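Local coordinates for protein BfpC (Escherichia coli, PDB 3VHJ) that is an essential part of type IV pilus biogenesis, probably working at the membrane with the pilus ATPase BfpD; this chain is its N-terminal cytoplasmic domain, at residues G7-G12 with N93-V98; A17-W22 with F109-H114. The protein carries 1 engineered substitution. One frame throughout, in Å; residues are numbered along the deposited sequence.

Interaction 1. Residues G7-G12 with N93-V98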
ATOM      1  N   GLY A   7       5.537  -8.940   4.272  1.00 19.00           N
ATOM      2  CA  GLY A   7       4.777  -8.469   3.130  1.00 16.28           C
ATOM      3  C   GLY A   7       3.392  -9.053   2.917  1.00 17.19           C
ATOM      4  O   GLY A   7       2.754  -8.758   1.906  1.00 16.01           O
ATOM      5  N   VAL A   8       2.912  -9.875   3.844  1.00 16.41           N
ATOM      6  CA  VAL A   8       1.588 -10.464   3.675  1.00 16.45           C
ATOM      7  C   VAL A   8       0.673 -10.168   4.854  1.00 18.26           C
ATOM      8  O   VAL A   8       0.931 -10.589   5.978  1.00 17.50           O
ATOM      9  CB  VAL A   8       1.677 -11.996   3.470  1.00 17.57           C
ATOM     10  CG1 VAL A   8       0.290 -12.586   3.269  1.00 17.42           C
ATOM     11  CG2 VAL A   8       2.546 -12.302   2.262  1.00 19.33           C
ATOM     12  N   ALA A   9      -0.412  -9.451   4.588  1.00 17.36           N
ATOM     13  CA  ALA A   9      -1.347  -9.112   5.645  1.00 17.73           C
ATOM     14  C   ALA A   9      -2.611  -9.947   5.547  1.00 18.57           C
ATOM     15  O   ALA A   9      -2.995 -10.386   4.464  1.00 18.29           O
ATOM     16  CB  ALA A   9      -1.697  -7.626   5.573  1.00 15.47           C
ATOM     17  N   VAL A  10      -3.245 -10.178   6.690  1.00 19.12           N
ATOM     18  CA  VAL A  10      -4.495 -10.922   6.729  1.00 21.29           C
ATOM     19  C   VAL A  10      -5.575  -9.965   7.211  1.00 22.42           C
ATOM     20  O   VAL A  10      -5.417  -9.294   8.229  1.00 22.84           O
ATOM     21  CB  VAL A  10      -4.450 -12.116   7.716  1.00 22.47           C
ATOM     22  CG1 VAL A  10      -5.833 -12.762   7.806  1.00 23.13           C
ATOM     23  CG2 VAL A  10      -3.431 -13.139   7.263  1.00 21.00           C
ATOM     24  N   ILE A  11      -6.660  -9.883   6.454  1.00 24.12           N
ATOM     25  CA  ILE A  11      -7.782  -9.035   6.821  1.00 25.57           C
ATOM     26  C   ILE A  11      -8.997  -9.920   6.628  1.00 26.28           C
ATOM     27  O   ILE A  11      -9.421 -10.169   5.503  1.00 25.64           O
ATOM     28  CB  ILE A  11      -7.883  -7.794   5.913  1.00 26.24           C
ATOM     29  CG1 ILE A  11      -6.601  -6.968   6.024  1.00 28.29           C
ATOM     30  CG2 ILE A  11      -9.083  -6.945   6.323  1.00 28.25           C
ATOM     31  CD1 ILE A  11      -6.492  -5.862   4.995  1.00 30.82           C
ATOM     32  N   GLY A  12      -9.540 -10.416   7.732  1.00 28.08           N
ATOM     33  CA  GLY A  12     -10.689 -11.294   7.643  1.00 28.32           C
ATOM     34  C   GLY A  12     -10.253 -12.628   7.065  1.00 28.02           C
ATOM     35  O   GLY A  12      -9.323 -13.255   7.570  1.00 27.81           O
ATOM     36  N   ASN A  93      -3.109 -10.471  11.486  1.00 23.87           N
ATOM     37  CA  ASN A  93      -2.001 -11.370  11.765  1.00 23.96           C
ATOM     38  C   ASN A  93      -0.763 -10.767  12.435  1.00 24.56           C
ATOM     39  O   ASN A  93       0.359 -10.975  11.977  1.00 22.90           O
ATOM     40  CB  ASN A  93      -1.598 -12.078  10.468  1.00 22.11           C
ATOM     41  CG  ASN A  93      -1.180 -11.105   9.380  1.00 22.16           C
ATOM     42  OD1 ASN A  93      -1.694  -9.988   9.299  1.00 20.58           O
ATOM     43  ND2 ASN A  93      -0.253 -11.533   8.523  1.00 20.53           N
ATOM     44  N   GLU A  94      -0.966 -10.029  13.522  1.00 25.44           N
ATOM     45  CA  GLU A  94       0.147  -9.442  14.266  1.00 28.31           C
ATOM     46  C   GLU A  94       0.969  -8.476  13.422  1.00 28.20           C
ATOM     47  O   GLU A  94       2.175  -8.321  13.639  1.00 27.55           O
ATOM     48  CB  GLU A  94       1.087 -10.545  14.766  1.00 31.89           C
ATOM     49  CG  GLU A  94       0.415 -11.835  15.220  1.00 35.64           C
ATOM     50  CD  GLU A  94      -0.296 -11.686  16.540  1.00 38.26           C
ATOM     51  OE1 GLU A  94      -0.674 -12.721  17.129  1.00 40.76           O
ATOM     52  OE2 GLU A  94      -0.480 -10.536  16.986  1.00 40.67           O
ATOM     53  N   LEU A  95       0.333  -7.832  12.454  1.00 25.22           N
ATOM     54  CA  LEU A  95       1.056  -6.904  11.601  1.00 23.14           C
ATOM     55  C   LEU A  95       0.370  -5.542  11.623  1.00 21.77           C
ATOM     56  O   LEU A  95      -0.852  -5.461  11.717  1.00 21.76           O
ATOM     57  CB  LEU A  95       1.092  -7.457  10.173  1.00 23.63           C
ATOM     58  CG  LEU A  95       1.985  -6.813   9.115  1.00 25.51           C
ATOM     59  CD1 LEU A  95       3.457  -7.031   9.468  1.00 25.31           C
ATOM     60  CD2 LEU A  95       1.667  -7.446   7.759  1.00 26.95           C
ATOM     61  N   TRP A  96       1.164  -4.480  11.544  1.00 19.87           N
ATOM     62  CA  TRP A  96       0.629  -3.129  11.521  1.00 20.14           C
ATOM     63  C   TRP A  96       0.865  -2.529  10.150  1.00 18.76           C
ATOM     64  O   TRP A  96       1.948  -2.664   9.584  1.00 19.31           O
ATOM     65  CB  TRP A  96       1.284  -2.266  12.597  1.00 21.13           C
ATOM     66  CG  TRP A  96       0.758  -2.602  13.946  1.00 23.70           C
ATOM     67  CD1 TRP A  96       1.180  -3.610  14.771  1.00 24.48           C
ATOM     68  CD2 TRP A  96      -0.361  -1.994  14.593  1.00 25.06           C
ATOM     69  NE1 TRP A  96       0.384  -3.666  15.890  1.00 26.72           N
ATOM     70  CE2 TRP A  96      -0.570  -2.685  15.807  1.00 26.08           C
ATOM     71  CE3 TRP A  96      -1.212  -0.929  14.264  1.00 25.02           C
ATOM     72  CZ2 TRP A  96      -1.595  -2.347  16.692  1.00 27.38           C
ATOM     73  CZ3 TRP A  96      -2.231  -0.592  15.145  1.00 27.64           C
ATOM     74  CH2 TRP A  96      -2.412  -1.301  16.347  1.00 28.00           C
ATOM     75  N   LEU A  97      -0.156  -1.861   9.631  1.00 16.63           N
ATOM     76  CA  LEU A  97      -0.089  -1.257   8.310  1.00 18.12           C
ATOM     77  C   LEU A  97      -0.223   0.263   8.351  1.00 17.40           C
ATOM     78  O   LEU A  97      -1.014   0.799   9.120  1.00 17.37           O
ATOM     79  CB  LEU A  97      -1.216  -1.819   7.440  1.00 16.67           C
ATOM     80  CG  LEU A  97      -1.367  -3.342   7.391  1.00 18.08           C
ATOM     81  CD1 LEU A  97      -2.616  -3.691   6.587  1.00 17.34           C
ATOM     82  CD2 LEU A  97      -0.119  -3.974   6.777  1.00 17.06           C
ATOM     83  N   VAL A  98       0.568   0.947   7.530  1.00 16.80           N
ATOM     84  CA  VAL A  98       0.486   2.400   7.423  1.00 16.29           C
ATOM     85  C   VAL A  98       0.342   2.652   5.929  1.00 17.04           C
ATOM     86  O   VAL A  98       1.229   2.308   5.151  1.00 16.33           O
ATOM     87  CB  VAL A  98       1.748   3.106   7.947  1.00 16.64           C
ATOM     88  CG1 VAL A  98       1.602   4.624   7.764  1.00 17.12           C
ATOM     89  CG2 VAL A  98       1.942   2.777   9.425  1.00 18.77           C
TER
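N93 carries this contact by laying its carboxamide along the edge of strand 8-11 and bonding both ends of the amide to main-chain atoms. N93 ND2 donates to V8 O at 3.0 Å; this carbonyl lies nearly in the plane of the N93 amide, only 6° from it. N93 OD1 accepts from V10 N, also at 3.0 Å, but this donor stands above the carbonyl plane, 64° out, rather than on a lone pair. Both bonds are moderately bent. The side-chain amide thus occupies the edge of strand 8-11 much as a residue of a parallel neighbour would, taking the C=O and N-H that flank A9, though the V10 bond is off plane. CG of N93 sits between the backbone N and the carbonyl carbon (chi1 59°), which folds the amide over toward the strand, and the two bonds then fix its flip and rotation.

Apolar contact fills in around the amide. V10 slants across N93, its CG2 branch 3.7 Å from N93 CG. One step along the strand, A9 CB meets the methyl ends of two leucines, L95 CD2 at 4.0 Å and L97 CD2 at 4.2 Å. L95 CD2 also rests 3.7 Å from V8 O, beside the carbonyl that N93 holds.

The pairing joins two sheets. Strand 8-11 is outermost in its own sheet, backed by A9 bonding to Y16 of strand 14-17, and D92 extends the grip through V10 and G12 N. Strand 96-101 belongs to a second sheet; L97 on it and L95 just before it rest on S112 of strand 107-113, while W96 and V98 pack against helix 116-127.

Interaction 2. Residues A17-W22 with F109-H114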
ATOM      1  N   ALA A  17      -0.950  -8.666  -0.333  1.00 17.23           N
ATOM      2  CA  ALA A  17       0.453  -8.307  -0.406  1.00 16.55           C
ATOM      3  C   ALA A  17       0.520  -6.851   0.038  1.00 16.09           C
ATOM      4  O   ALA A  17      -0.183  -6.001  -0.513  1.00 16.87           O
ATOM      5  CB  ALA A  17       0.954  -8.440  -1.847  1.00 16.24           C
ATOM      6  N   VAL A  18       1.341  -6.568   1.046  1.00 15.72           N
ATOM      7  CA  VAL A  18       1.512  -5.206   1.540  1.00 13.73           C
ATOM      8  C   VAL A  18       3.003  -4.867   1.546  1.00 14.84           C
ATOM      9  O   VAL A  18       3.846  -5.738   1.329  1.00 15.26           O
ATOM     10  CB  VAL A  18       0.938  -5.038   2.985  1.00 14.36           C
ATOM     11  CG1 VAL A  18      -0.566  -5.268   2.976  1.00 13.08           C
ATOM     12  CG2 VAL A  18       1.607  -6.021   3.939  1.00 15.12           C
ATOM     13  N   ASN A  19       3.323  -3.601   1.793  1.00 15.23           N
ATOM     14  CA  ASN A  19       4.709  -3.141   1.818  1.00 16.52           C
ATOM     15  C   ASN A  19       5.370  -3.283   0.453  1.00 16.29           C
ATOM     16  O   ASN A  19       6.528  -3.687   0.348  1.00 15.91           O
ATOM     17  CB  ASN A  19       5.529  -3.913   2.853  1.00 18.20           C
ATOM     18  CG  ASN A  19       6.802  -3.187   3.237  1.00 21.81           C
ATOM     19  OD1 ASN A  19       6.768  -2.207   3.974  1.00 24.35           O
ATOM     20  ND2 ASN A  19       7.932  -3.660   2.727  1.00 29.12           N
ATOM     21  N   LEU A  20       4.627  -2.961  -0.597  1.00 15.86           N
ATOM     22  CA  LEU A  20       5.161  -3.022  -1.950  1.00 16.47           C
ATOM     23  C   LEU A  20       5.799  -1.676  -2.271  1.00 16.28           C
ATOM     24  O   LEU A  20       5.536  -0.684  -1.597  1.00 17.03           O
ATOM     25  CB  LEU A  20       4.037  -3.293  -2.949  1.00 17.23           C
ATOM     26  CG  LEU A  20       3.336  -4.648  -2.825  1.00 19.32           C
ATOM     27  CD1 LEU A  20       1.923  -4.530  -3.340  1.00 23.36           C
ATOM     28  CD2 LEU A  20       4.111  -5.697  -3.600  1.00 20.46           C
ATOM     29  N   LEU A  21       6.654  -1.646  -3.284  1.00 14.96           N
ATOM     30  CA  LEU A  21       7.284  -0.401  -3.703  1.00 16.44           C
ATOM     31  C   LEU A  21       6.413   0.144  -4.822  1.00 17.43           C
ATOM     32  O   LEU A  21       6.361  -0.440  -5.899  1.00 17.64           O
ATOM     33  CB  LEU A  21       8.691  -0.658  -4.242  1.00 18.71           C
ATOM     34  CG  LEU A  21       9.451   0.556  -4.793  1.00 20.07           C
ATOM     35  CD1 LEU A  21       9.653   1.587  -3.692  1.00 24.65           C
ATOM     36  CD2 LEU A  21      10.795   0.100  -5.342  1.00 23.31           C
ATOM     37  N   TRP A  22       5.734   1.258  -4.566  1.00 17.91           N
ATOM     38  CA  TRP A  22       4.852   1.853  -5.553  1.00 18.28           C
ATOM     39  C   TRP A  22       5.482   3.017  -6.286  1.00 19.99           C
ATOM     40  O   TRP A  22       6.242   3.793  -5.712  1.00 21.29           O
ATOM     41  CB  TRP A  22       3.556   2.335  -4.897  1.00 16.54           C
ATOM     42  CG  TRP A  22       2.706   1.231  -4.352  1.00 16.64           C
ATOM     43  CD1 TRP A  22       2.826   0.622  -3.134  1.00 16.32           C
ATOM     44  CD2 TRP A  22       1.618   0.590  -5.016  1.00 17.14           C
ATOM     45  NE1 TRP A  22       1.876  -0.360  -2.999  1.00 13.86           N
ATOM     46  CE2 TRP A  22       1.118  -0.400  -4.142  1.00 16.72           C
ATOM     47  CE3 TRP A  22       1.011   0.758  -6.269  1.00 16.59           C
ATOM     48  CZ2 TRP A  22       0.041  -1.225  -4.481  1.00 15.31           C
ATOM     49  CZ3 TRP A  22      -0.056  -0.061  -6.608  1.00 17.07           C
ATOM     50  CH2 TRP A  22      -0.532  -1.041  -5.715  1.00 18.51           C
ATOM     51  N   PHE A 109       1.976   5.793   0.366  1.00 19.13           N
ATOM     52  CA  PHE A 109       2.510   4.928   1.407  1.00 18.36           C
ATOM     53  C   PHE A 109       1.849   3.559   1.452  1.00 17.64           C
ATOM     54  O   PHE A 109       0.628   3.433   1.337  1.00 15.39           O
ATOM     55  CB  PHE A 109       2.350   5.589   2.784  1.00 17.83           C
ATOM     56  CG  PHE A 109       3.085   6.889   2.921  1.00 20.22           C
ATOM     57  CD1 PHE A 109       4.473   6.910   3.021  1.00 19.40           C
ATOM     58  CD2 PHE A 109       2.389   8.099   2.945  1.00 18.89           C
ATOM     59  CE1 PHE A 109       5.164   8.116   3.142  1.00 20.05           C
ATOM     60  CE2 PHE A 109       3.066   9.309   3.065  1.00 18.48           C
ATOM     61  CZ  PHE A 109       4.459   9.318   3.164  1.00 20.02           C
ATOM     62  N   ASP A 110       2.680   2.538   1.616  1.00 17.17           N
ATOM     63  CA  ASP A 110       2.228   1.161   1.744  1.00 18.13           C
ATOM     64  C   ASP A 110       3.336   0.494   2.545  1.00 18.45           C
ATOM     65  O   ASP A 110       4.274  -0.057   1.980  1.00 18.75           O
ATOM     66  CB  ASP A 110       2.076   0.485   0.380  1.00 16.46           C
ATOM     67  CG  ASP A 110       1.737  -0.990   0.502  1.00 16.90           C
ATOM     68  OD1 ASP A 110       1.474  -1.443   1.641  1.00 15.00           O
ATOM     69  OD2 ASP A 110       1.726  -1.699  -0.532  1.00 14.53           O
ATOM     70  N   LYS A 111       3.226   0.561   3.867  1.00 19.70           N
ATOM     71  CA  LYS A 111       4.243  -0.008   4.746  1.00 19.56           C
ATOM     72  C   LYS A 111       3.643  -0.941   5.777  1.00 19.17           C
ATOM     73  O   LYS A 111       2.529  -0.724   6.243  1.00 18.48           O
ATOM     74  CB  LYS A 111       4.983   1.119   5.470  1.00 22.44           C
ATOM     75  CG  LYS A 111       5.663   2.098   4.544  1.00 25.93           C
ATOM     76  CD  LYS A 111       7.053   1.630   4.143  1.00 29.58           C
ATOM     77  CE  LYS A 111       8.004   1.688   5.326  1.00 31.97           C
ATOM     78  NZ  LYS A 111       9.411   1.391   4.931  1.00 35.74           N
ATOM     79  N   SER A 112       4.386  -1.988   6.119  1.00 19.09           N
ATOM     80  CA  SER A 112       3.947  -2.943   7.123  1.00 19.47           C
ATOM     81  C   SER A 112       5.044  -3.005   8.182  1.00 20.90           C
ATOM     82  O   SER A 112       6.212  -2.757   7.880  1.00 19.66           O
ATOM     83  CB  SER A 112       3.736  -4.325   6.500  1.00 20.02           C
ATOM     84  OG  SER A 112       4.950  -4.844   5.996  1.00 23.73           O
ATOM     85  N   PHE A 113       4.663  -3.311   9.418  1.00 20.95           N
ATOM     86  CA  PHE A 113       5.619  -3.401  10.521  1.00 22.28           C
ATOM     87  C   PHE A 113       5.176  -4.498  11.472  1.00 22.69           C
ATOM     88  O   PHE A 113       3.983  -4.712  11.657  1.00 22.51           O
ATOM     89  CB  PHE A 113       5.663  -2.097  11.331  1.00 22.40           C
ATOM     90  CG  PHE A 113       5.837  -0.863  10.504  1.00 23.04           C
ATOM     91  CD1 PHE A 113       4.765  -0.323   9.800  1.00 21.91           C
ATOM     92  CD2 PHE A 113       7.077  -0.239  10.427  1.00 22.32           C
ATOM     93  CE1 PHE A 113       4.928   0.825   9.031  1.00 23.68           C
ATOM     94  CE2 PHE A 113       7.248   0.908   9.661  1.00 23.72           C
ATOM     95  CZ  PHE A 113       6.173   1.439   8.963  1.00 23.08           C
ATOM     96  N   HIS A 114       6.122  -5.196  12.081  1.00 26.00           N
ATOM     97  CA  HIS A 114       5.731  -6.220  13.040  1.00 29.21           C
ATOM     98  C   HIS A 114       5.544  -5.557  14.397  1.00 30.19           C
ATOM     99  O   HIS A 114       4.923  -6.121  15.298  1.00 31.73           O
ATOM    100  CB  HIS A 114       6.779  -7.334  13.113  1.00 32.50           C
ATOM    101  CG  HIS A 114       6.707  -8.294  11.965  1.00 36.79           C
ATOM    102  ND1 HIS A 114       5.514  -8.815  11.510  1.00 38.15           N
ATOM    103  CD2 HIS A 114       7.674  -8.816  11.174  1.00 37.78           C
ATOM    104  CE1 HIS A 114       5.749  -9.614  10.483  1.00 38.58           C
ATOM    105  NE2 HIS A 114       7.051  -9.631  10.259  1.00 38.91           N
TER
HETATM  106  O   HOH W   1      -0.557  -3.151  -1.108  1.00 14.66           O
HETATM  107  O   HOH W   2       6.646   0.289   0.633  1.00 26.72           O
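D110 reaches its carboxylate across to the turn that follows strand 14-17 and gathers two main-chain N-H groups from it and the indole N-H of W22 beyond. D110 OD1 takes N19 N at 2.8 Å, from 53° above the carboxylate plane. D110 OD2 is shared: L20 N comes from well above that plane at 3.2 Å, while W22 NE1, 2.8 Å away, lies on the anti lone pair, with the oxygen at the edge of the indole and almost in its plane. Ring and carboxylate are turned 46° apart. A water that also donates to A17 O gives D110 OD2 a third bond, of 2.8 Å. The D110 side chain extends opposite the backbone N (chi1 174°), which brings its oxygens to the turn.

Replacing D110 by an alanine would probably leave the N-H groups of N19, L20 and W22 without the carboxylate they share and let the turn shift.

N19 returns the grip: S112 N donates to N19 OD1 at 3.2 Å, and N19 CA approaches D110 O at 3.1 Å in a nearly straight CA-H...O contact. N19 has a positive phi, and the chain turns here. A second water bridges L20 O and D110 O. V18 CG2 rests 3.7 Å from S112 CB, while S112 OG bonds to L6 O.

Farther out, L75 of helix 74-77 touches both W22 and D110, L97 of strand 96-101 packs on V18, and helix 116-127 lies against F109, K111 and F113.

Overall arrangement
Interactions 1 and 2 lie side by side, centres about 10 Å apart, and alternate along the chain. They are joined directly by two probable backbone bonds. G7 O and V18 N, 2.7 Å apart, are probably hydrogen bonded between their first segments. Between their second segments, W96 O and F113 N, 2.8 Å apart, probably bond across the antiparallel neighbours 96-101 and 107-113. L97 is common to the apolar parts of both contacts. Together the two contacts fasten the N-terminal hairpin and the turn leading into strand 21-23 to one mixed sheet. Interaction 2 is the more central, about 5 Å from the chain centre to its own centre, against 11 Å for interaction 1.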